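Local coordinates for protein ebony (Drosophila melanogaster, PDB 6DYM) that probably joins beta-alanine to amines, this chain being the C-terminal condensation domain thought to form the amide bond, at residues H13-I21 with R71-F79; Y175-N186 with A200-K211. All blocks are in the same frame, centred on the assembly; numbering follows the deposited sequence.

Contact 1: residues H13-I21 with R71-F79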
# COMPACT_ATOMS: atom_id res chain seq x y z
N HIS A 13 12.82 5.24 -12.33
CA HIS A 13 12.39 3.98 -11.73
C HIS A 13 10.98 3.57 -12.15
O HIS A 13 10.49 2.55 -11.67
CB HIS A 13 12.42 4.09 -10.20
CG HIS A 13 13.80 4.07 -9.62
ND1 HIS A 13 14.14 4.81 -8.51
CD2 HIS A 13 14.92 3.41 -9.99
CE1 HIS A 13 15.42 4.60 -8.21
NE2 HIS A 13 15.91 3.75 -9.10
N ARG A 14 10.34 4.34 -13.05
CA ARG A 14 8.90 4.21 -13.27
C ARG A 14 8.53 2.82 -13.77
O ARG A 14 7.62 2.17 -13.23
CB ARG A 14 8.43 5.28 -14.25
CG ARG A 14 6.92 5.44 -14.32
CD ARG A 14 6.53 6.39 -15.45
NE ARG A 14 7.21 6.01 -16.69
CZ ARG A 14 6.76 5.11 -17.55
NH1 ARG A 14 5.61 4.49 -17.32
NH2 ARG A 14 7.46 4.82 -18.64
N GLN A 15 9.21 2.34 -14.81
CA GLN A 15 8.83 1.05 -15.39
C GLN A 15 9.13 -0.10 -14.44
O GLN A 15 8.33 -1.04 -14.33
CB GLN A 15 9.53 0.83 -16.72
CG GLN A 15 8.94 -0.33 -17.51
CD GLN A 15 7.46 -0.13 -17.78
OE1 GLN A 15 7.04 0.92 -18.27
NE2 GLN A 15 6.66 -1.14 -17.45
N GLU A 16 10.26 -0.04 -13.74
CA GLU A 16 10.58 -1.08 -12.77
C GLU A 16 9.55 -1.10 -11.64
O GLU A 16 9.11 -2.17 -11.22
CB GLU A 16 11.99 -0.87 -12.22
CG GLU A 16 13.10 -1.13 -13.24
CD GLU A 16 14.42 -0.49 -12.86
OE1 GLU A 16 14.60 0.73 -13.10
OE2 GLU A 16 15.30 -1.21 -12.33
N VAL A 17 9.14 0.08 -11.16
CA VAL A 17 8.14 0.15 -10.10
C VAL A 17 6.79 -0.35 -10.61
O VAL A 17 6.07 -1.08 -9.91
CB VAL A 17 8.05 1.58 -9.55
CG1 VAL A 17 6.74 1.79 -8.79
CG2 VAL A 17 9.25 1.88 -8.66
N ILE A 18 6.42 0.03 -11.84
CA ILE A 18 5.15 -0.42 -12.40
C ILE A 18 5.13 -1.93 -12.52
O ILE A 18 4.15 -2.59 -12.14
CB ILE A 18 4.91 0.25 -13.77
CG1 ILE A 18 4.36 1.67 -13.58
CG2 ILE A 18 3.95 -0.58 -14.61
CD1 ILE A 18 4.35 2.50 -14.85
N ASP A 19 6.22 -2.51 -13.02
CA ASP A 19 6.30 -3.97 -13.15
C ASP A 19 6.10 -4.65 -11.80
O ASP A 19 5.39 -5.66 -11.71
CB ASP A 19 7.64 -4.36 -13.76
CG ASP A 19 7.80 -3.89 -15.19
OD1 ASP A 19 6.76 -3.60 -15.82
OD2 ASP A 19 8.95 -3.80 -15.67
N ILE A 20 6.74 -4.13 -10.75
CA ILE A 20 6.61 -4.75 -9.43
C ILE A 20 5.17 -4.64 -8.92
O ILE A 20 4.60 -5.62 -8.42
CB ILE A 20 7.61 -4.13 -8.45
CG1 ILE A 20 9.02 -4.68 -8.73
CG2 ILE A 20 7.21 -4.43 -7.00
CD1 ILE A 20 10.05 -4.26 -7.72
N ILE A 21 4.56 -3.46 -9.06
CA ILE A 21 3.21 -3.26 -8.53
C ILE A 21 2.20 -4.08 -9.32
O ILE A 21 1.31 -4.72 -8.74
CB ILE A 21 2.86 -1.76 -8.53
CG1 ILE A 21 3.68 -1.01 -7.49
CG2 ILE A 21 1.37 -1.57 -8.29
CD1 ILE A 21 3.46 -1.49 -6.06
N ARG A 71 19.68 -4.97 -8.73
CA ARG A 71 18.36 -4.85 -9.33
C ARG A 71 17.30 -4.60 -8.26
O ARG A 71 17.47 -4.98 -7.10
CB ARG A 71 18.00 -6.11 -10.12
CG ARG A 71 18.93 -6.37 -11.30
CD ARG A 71 18.41 -7.48 -12.20
NE ARG A 71 19.33 -7.75 -13.30
CZ ARG A 71 19.37 -8.89 -13.98
NH1 ARG A 71 18.53 -9.87 -13.68
NH2 ARG A 71 20.24 -9.04 -14.97
N ILE A 72 16.21 -3.95 -8.67
CA ILE A 72 15.14 -3.59 -7.75
C ILE A 72 14.28 -4.82 -7.48
O ILE A 72 13.82 -5.49 -8.41
CB ILE A 72 14.29 -2.44 -8.33
CG1 ILE A 72 15.12 -1.16 -8.43
CG2 ILE A 72 13.05 -2.21 -7.48
CD1 ILE A 72 14.36 0.01 -9.02
N ILE A 73 14.07 -5.13 -6.20
CA ILE A 73 13.27 -6.28 -5.79
C ILE A 73 12.05 -5.88 -4.98
O ILE A 73 11.24 -6.76 -4.64
CB ILE A 73 14.11 -7.31 -5.00
CG1 ILE A 73 14.65 -6.69 -3.71
CG2 ILE A 73 15.24 -7.86 -5.85
CD1 ILE A 73 15.16 -7.72 -2.72
N GLY A 74 11.88 -4.61 -4.65
CA GLY A 74 10.72 -4.19 -3.88
C GLY A 74 10.56 -2.69 -3.91
O GLY A 74 11.48 -1.96 -4.29
N THR A 75 9.38 -2.23 -3.49
CA THR A 75 9.16 -0.79 -3.46
C THR A 75 8.09 -0.45 -2.43
O THR A 75 7.16 -1.22 -2.20
CB THR A 75 8.78 -0.24 -4.85
OG1 THR A 75 8.81 1.19 -4.81
CG2 THR A 75 7.38 -0.70 -5.26
N ALA A 76 8.26 0.71 -1.81
CA ALA A 76 7.31 1.23 -0.82
C ALA A 76 6.92 2.64 -1.25
O ALA A 76 7.77 3.54 -1.27
CB ALA A 76 7.92 1.24 0.58
N LEU A 77 5.65 2.82 -1.61
CA LEU A 77 5.13 4.11 -2.07
C LEU A 77 4.34 4.75 -0.93
O LEU A 77 3.40 4.14 -0.40
CB LEU A 77 4.26 3.92 -3.31
CG LEU A 77 4.88 3.07 -4.41
CD1 LEU A 77 4.00 3.06 -5.66
CD2 LEU A 77 6.29 3.56 -4.75
N ASN A 78 4.72 5.97 -0.56
CA ASN A 78 4.16 6.66 0.58
C ASN A 78 3.78 8.08 0.21
O ASN A 78 4.42 8.71 -0.64
CB ASN A 78 5.14 6.70 1.75
CG ASN A 78 5.66 5.33 2.09
OD1 ASN A 78 4.89 4.43 2.38
ND2 ASN A 78 6.98 5.17 2.05
N PHE A 79 2.74 8.58 0.87
CA PHE A 79 2.32 9.97 0.79
C PHE A 79 2.01 10.49 2.19
O PHE A 79 1.70 9.72 3.10
CB PHE A 79 1.05 10.15 -0.07
CG PHE A 79 1.31 10.22 -1.54
CD1 PHE A 79 2.06 11.26 -2.08
CD2 PHE A 79 0.75 9.29 -2.39
CE1 PHE A 79 2.27 11.33 -3.43
CE2 PHE A 79 0.97 9.36 -3.75
CZ PHE A 79 1.72 10.38 -4.27

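Contact 2: residues Y175-N186 with A200-K211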
# COMPACT_ATOMS: atom_id res chain seq x y z
N TYR A 175 4.90 -5.87 14.24
CA TYR A 175 5.63 -4.61 14.31
C TYR A 175 4.94 -3.61 15.23
O TYR A 175 5.30 -2.43 15.22
CB TYR A 175 5.81 -4.02 12.91
CG TYR A 175 7.04 -4.56 12.21
CD1 TYR A 175 8.28 -3.95 12.37
CD2 TYR A 175 6.97 -5.70 11.42
CE1 TYR A 175 9.41 -4.45 11.75
CE2 TYR A 175 8.09 -6.20 10.79
CZ TYR A 175 9.31 -5.58 10.96
OH TYR A 175 10.43 -6.08 10.33
N HIS A 176 3.95 -4.06 16.00
CA HIS A 176 3.27 -3.27 17.03
C HIS A 176 2.46 -2.11 16.46
O HIS A 176 2.33 -1.06 17.08
CB HIS A 176 4.27 -2.76 18.08
CG HIS A 176 5.11 -3.85 18.65
ND1 HIS A 176 6.47 -3.94 18.44
CD2 HIS A 176 4.78 -4.93 19.40
CE1 HIS A 176 6.94 -5.01 19.05
NE2 HIS A 176 5.93 -5.63 19.64
N TYR A 177 1.89 -2.30 15.28
CA TYR A 177 0.87 -1.38 14.80
C TYR A 177 -0.40 -1.56 15.62
O TYR A 177 -0.79 -2.68 15.96
CB TYR A 177 0.56 -1.62 13.33
CG TYR A 177 1.53 -0.98 12.38
CD1 TYR A 177 2.79 -1.54 12.15
CD2 TYR A 177 1.21 0.18 11.69
CE1 TYR A 177 3.69 -0.96 11.27
CE2 TYR A 177 2.10 0.77 10.81
CZ TYR A 177 3.33 0.20 10.60
OH TYR A 177 4.22 0.78 9.72
N LYS A 178 -1.05 -0.44 15.95
CA LYS A 178 -2.33 -0.48 16.64
C LYS A 178 -3.44 -0.72 15.63
O LYS A 178 -3.47 -0.11 14.56
CB LYS A 178 -2.55 0.83 17.39
CG LYS A 178 -3.52 0.73 18.55
CD LYS A 178 -4.18 2.08 18.82
CE LYS A 178 -4.38 2.31 20.31
NZ LYS A 178 -3.12 2.77 20.97
N THR A 179 -4.36 -1.63 15.96
CA THR A 179 -5.52 -1.89 15.12
C THR A 179 -6.60 -0.86 15.45
O THR A 179 -7.07 -0.78 16.59
CB THR A 179 -6.06 -3.30 15.36
OG1 THR A 179 -5.14 -4.26 14.82
CG2 THR A 179 -7.42 -3.47 14.69
N LEU A 180 -7.01 -0.07 14.45
CA LEU A 180 -8.07 0.91 14.65
C LEU A 180 -9.40 0.51 14.04
O LEU A 180 -10.43 1.09 14.41
CB LEU A 180 -7.65 2.27 14.07
CG LEU A 180 -6.48 2.92 14.81
CD1 LEU A 180 -6.20 4.32 14.30
CD2 LEU A 180 -6.75 2.94 16.31
N LEU A 181 -9.41 -0.46 13.13
CA LEU A 181 -10.64 -1.00 12.56
C LEU A 181 -10.33 -2.38 12.01
O LEU A 181 -9.31 -2.56 11.34
CB LEU A 181 -11.18 -0.09 11.45
CG LEU A 181 -12.46 -0.55 10.74
CD1 LEU A 181 -13.67 -0.35 11.63
CD2 LEU A 181 -12.65 0.18 9.41
N ASN A 182 -11.21 -3.34 12.28
CA ASN A 182 -11.10 -4.67 11.71
C ASN A 182 -12.42 -4.93 11.00
O ASN A 182 -13.38 -5.40 11.62
CB ASN A 182 -10.81 -5.73 12.78
CG ASN A 182 -10.61 -7.11 12.20
OD1 ASN A 182 -11.08 -7.42 11.10
ND2 ASN A 182 -9.90 -7.96 12.93
N PHE A 183 -12.47 -4.65 9.70
CA PHE A 183 -13.73 -4.68 8.97
C PHE A 183 -13.84 -5.94 8.13
O PHE A 183 -12.89 -6.34 7.45
CB PHE A 183 -13.89 -3.45 8.09
CG PHE A 183 -15.30 -3.24 7.61
CD1 PHE A 183 -16.23 -2.60 8.41
CD2 PHE A 183 -15.70 -3.70 6.37
CE1 PHE A 183 -17.53 -2.41 7.98
CE2 PHE A 183 -17.01 -3.52 5.93
CZ PHE A 183 -17.92 -2.88 6.73
N GLN A 184 -15.03 -6.55 8.17
CA GLN A 184 -15.35 -7.72 7.35
C GLN A 184 -15.69 -7.25 5.94
O GLN A 184 -16.72 -6.61 5.73
CB GLN A 184 -16.51 -8.48 7.99
CG GLN A 184 -16.77 -9.87 7.43
CD GLN A 184 -17.81 -10.61 8.25
OE1 GLN A 184 -17.65 -10.79 9.46
NE2 GLN A 184 -18.89 -11.04 7.60
N VAL A 185 -14.85 -7.60 4.96
CA VAL A 185 -14.95 -6.97 3.65
C VAL A 185 -16.24 -7.37 2.93
O VAL A 185 -16.73 -6.62 2.08
CB VAL A 185 -13.70 -7.28 2.79
CG1 VAL A 185 -12.43 -7.01 3.59
CG2 VAL A 185 -13.73 -8.70 2.25
N ASN A 186 -16.82 -8.53 3.24
CA ASN A 186 -18.05 -8.91 2.55
C ASN A 186 -19.29 -8.20 3.09
O ASN A 186 -20.39 -8.45 2.59
CB ASN A 186 -18.27 -10.44 2.58
CG ASN A 186 -18.52 -11.00 3.98
OD1 ASN A 186 -18.95 -10.31 4.89
ND2 ASN A 186 -18.23 -12.29 4.14
N ALA A 200 -16.72 -12.89 -0.73
CA ALA A 200 -15.54 -13.22 0.05
C ALA A 200 -15.94 -13.94 1.33
O ALA A 200 -17.03 -13.73 1.86
CB ALA A 200 -14.76 -11.95 0.38
N PRO A 201 -15.07 -14.81 1.86
CA PRO A 201 -15.39 -15.49 3.12
C PRO A 201 -15.45 -14.49 4.27
O PRO A 201 -14.87 -13.40 4.21
CB PRO A 201 -14.23 -16.48 3.30
CG PRO A 201 -13.11 -15.90 2.49
CD PRO A 201 -13.77 -15.24 1.31
N ASP A 202 -16.17 -14.88 5.32
CA ASP A 202 -16.29 -14.02 6.50
C ASP A 202 -14.94 -13.69 7.10
O ASP A 202 -14.80 -12.65 7.76
CB ASP A 202 -17.17 -14.69 7.55
CG ASP A 202 -18.65 -14.57 7.25
OD1 ASP A 202 -18.99 -14.18 6.11
OD2 ASP A 202 -19.47 -14.86 8.14
N GLU A 203 -13.94 -14.53 6.87
CA GLU A 203 -12.63 -14.38 7.49
C GLU A 203 -11.74 -13.37 6.79
O GLU A 203 -10.68 -13.03 7.34
CB GLU A 203 -11.93 -15.75 7.54
CG GLU A 203 -12.62 -16.77 8.45
CD GLU A 203 -13.94 -17.32 7.89
OE1 GLU A 203 -14.07 -17.41 6.65
OE2 GLU A 203 -14.85 -17.65 8.69
N GLN A 204 -12.12 -12.88 5.61
CA GLN A 204 -11.30 -11.88 4.94
C GLN A 204 -11.59 -10.51 5.53
O GLN A 204 -12.73 -10.02 5.45
CB GLN A 204 -11.55 -11.87 3.43
CG GLN A 204 -10.71 -10.82 2.73
CD GLN A 204 -10.79 -10.89 1.22
OE1 GLN A 204 -11.33 -11.84 0.66
NE2 GLN A 204 -10.26 -9.87 0.55
N ARG A 205 -10.56 -9.89 6.11
CA ARG A 205 -10.68 -8.61 6.77
C ARG A 205 -9.93 -7.52 6.01
O ARG A 205 -9.04 -7.80 5.20
CB ARG A 205 -10.14 -8.68 8.21
CG ARG A 205 -10.32 -10.04 8.88
CD ARG A 205 -11.80 -10.37 9.05
NE ARG A 205 -12.46 -9.38 9.91
CZ ARG A 205 -13.74 -9.44 10.27
NH1 ARG A 205 -14.50 -10.44 9.86
NH2 ARG A 205 -14.25 -8.50 11.05
N ALA A 206 -10.33 -6.28 6.26
CA ALA A 206 -9.53 -5.10 5.97
C ALA A 206 -9.22 -4.47 7.32
O ALA A 206 -10.15 -4.19 8.09
CB ALA A 206 -10.25 -4.12 5.06
N ILE A 207 -7.94 -4.29 7.63
CA ILE A 207 -7.53 -3.85 8.95
C ILE A 207 -6.81 -2.52 8.80
O ILE A 207 -5.85 -2.40 8.03
CB ILE A 207 -6.63 -4.89 9.64
CG1 ILE A 207 -7.36 -6.25 9.66
CG2 ILE A 207 -6.31 -4.43 11.05
CD1 ILE A 207 -6.79 -7.26 10.62
N VAL A 208 -7.29 -1.52 9.54
CA VAL A 208 -6.69 -0.19 9.56
C VAL A 208 -5.67 -0.15 10.69
O VAL A 208 -6.01 -0.38 11.85
CB VAL A 208 -7.76 0.90 9.74
CG1 VAL A 208 -7.12 2.28 9.81
CG2 VAL A 208 -8.75 0.86 8.59
N HIS A 209 -4.42 0.15 10.34
CA HIS A 209 -3.29 0.04 11.25
C HIS A 209 -2.62 1.40 11.42
O HIS A 209 -2.48 2.16 10.46
CB HIS A 209 -2.26 -0.98 10.75
CG HIS A 209 -2.58 -2.39 11.11
ND1 HIS A 209 -2.71 -3.39 10.17
CD2 HIS A 209 -2.77 -2.98 12.32
CE1 HIS A 209 -2.96 -4.54 10.78
NE2 HIS A 209 -3.01 -4.31 12.08
N TRP A 210 -2.17 1.67 12.65
CA TRP A 210 -1.57 2.95 12.99
C TRP A 210 -0.44 2.70 13.98
O TRP A 210 -0.63 1.99 14.98
CB TRP A 210 -2.63 3.89 13.58
CG TRP A 210 -2.12 5.11 14.30
CD1 TRP A 210 -2.19 5.36 15.64
CD2 TRP A 210 -1.50 6.27 13.72
NE1 TRP A 210 -1.65 6.59 15.93
CE2 TRP A 210 -1.22 7.17 14.77
CE3 TRP A 210 -1.15 6.63 12.42
CZ2 TRP A 210 -0.61 8.41 14.56
CZ3 TRP A 210 -0.54 7.86 12.21
CH2 TRP A 210 -0.28 8.73 13.27
N LYS A 211 0.73 3.27 13.71
CA LYS A 211 1.89 3.13 14.59
C LYS A 211 2.49 4.50 14.83
O LYS A 211 2.97 5.14 13.89
CB LYS A 211 2.93 2.18 13.99
CG LYS A 211 4.15 1.97 14.88
CD LYS A 211 5.07 0.89 14.32
CE LYS A 211 6.22 0.60 15.27
NZ LYS A 211 5.89 1.02 16.65
O HOH W 1 -21.09 -12.18 9.66
O HOH W 2 -15.36 -10.75 4.45

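Contact 1: residues H13-I21 with R71-F79
I20 turns CG1 beside its backbone N (chi1 -76°), and its extended chain carries CD1 down onto the strand. There CD1 meets CG2 of I72 at 3.6 Å and lies 3.6 Å from the backbone N of G74. The two side chains cross at about a right angle. I72 is itself extended (chi2 179°). Its CD1 reaches the helix start, where it lies 3.6 Å from CD2 of H13 and 3.7 Å from OE2 of E16. The H13 ring is held by R10 at ND1 and by Y65 at NE2. Further along, CG2 of T75 touches both CG2 of I20 and CD1 of I21. OG1 of T75 sits 3.9 Å from CG2 of V17, but bonds to the backbone of F62. L77 ends the contact, with CD1 4.3 Å from CG1 of V17. Helix 14-21 crosses strand 71-79 at 85°. I72, T75 and L77 point at it. The step from I72 to T75 is three residues because I73 and G74 form a classic beta bulge opposite V64. The segments share no hydrogen bond. Nonpolar side-chain fit joins the helix to the sheet, while the polar ends of H13 and T75 are satisfied elsewhere.

Contact 2: residues Y175-N186 with A200-K211
V185 wedges between A200, Q204 and A206 at the closely packed end of the contact. Its CG1 lies 3.5 Å from the backbone N of A206, and its CG2 is 3.7 Å from CG of Q204. Beside it the buried amide of N186 is doubly held. ND2 gives one hydrogen bond to A200 O at 3.0 Å and another to D202 OD1 at 2.8 Å. N186 OD1 in turn takes an in-plane bond from NE2 of Q184, on a lone pair. Water 1 accepts from NE2 of Q184 and gives a weak bond to OD2 of D202. Beyond this end, strands 178-184 and 205-211 pair antiparallel, at the sheet edge of what appears to be a GNAT-like acyltransferase fold. A206 and V208 face helix 93-111. On the other face, I207 and H209 pack on helix 166-174, but N182 is exposed and Q184 partly so. Here R205 bends back at chi2 and chi3 (-65° and -61°), and its NE meets N182 OD1 at 2.7 Å, in the guanidinium plane. NH1 reaches Q184 OE1 at 3.2 Å and also D202 O, while Q184 lies over one guanidinium face. At the far end CB of K211 sits over the buried Y177 ring, 3.6 Å from its centroid. Nearby, the exposed K178 leads its amine away from the partner strand.

In the fold
Contacts 1 and 2 belong to the same seven-stranded mixed sheet but lie on opposite sides of the chain's centre. Their centres are about 25 Å apart, and their nearest atoms about 8 Å. They follow in series: contact 1 closes before contact 2 opens. Contact 1 sets helix 14-25 on strand 71-80, third in the sheet order. Contact 2 joins the last two strands, with 178-184 at the outer edge. Strands 119-127 and 158-163 lie between them and pair in parallel. This order is consistent with a GNAT-like fold. Contact 1 seats a helix on one half of the sheet; contact 2 pairs the two strands at the end of the other half of this condensation domain's sheet.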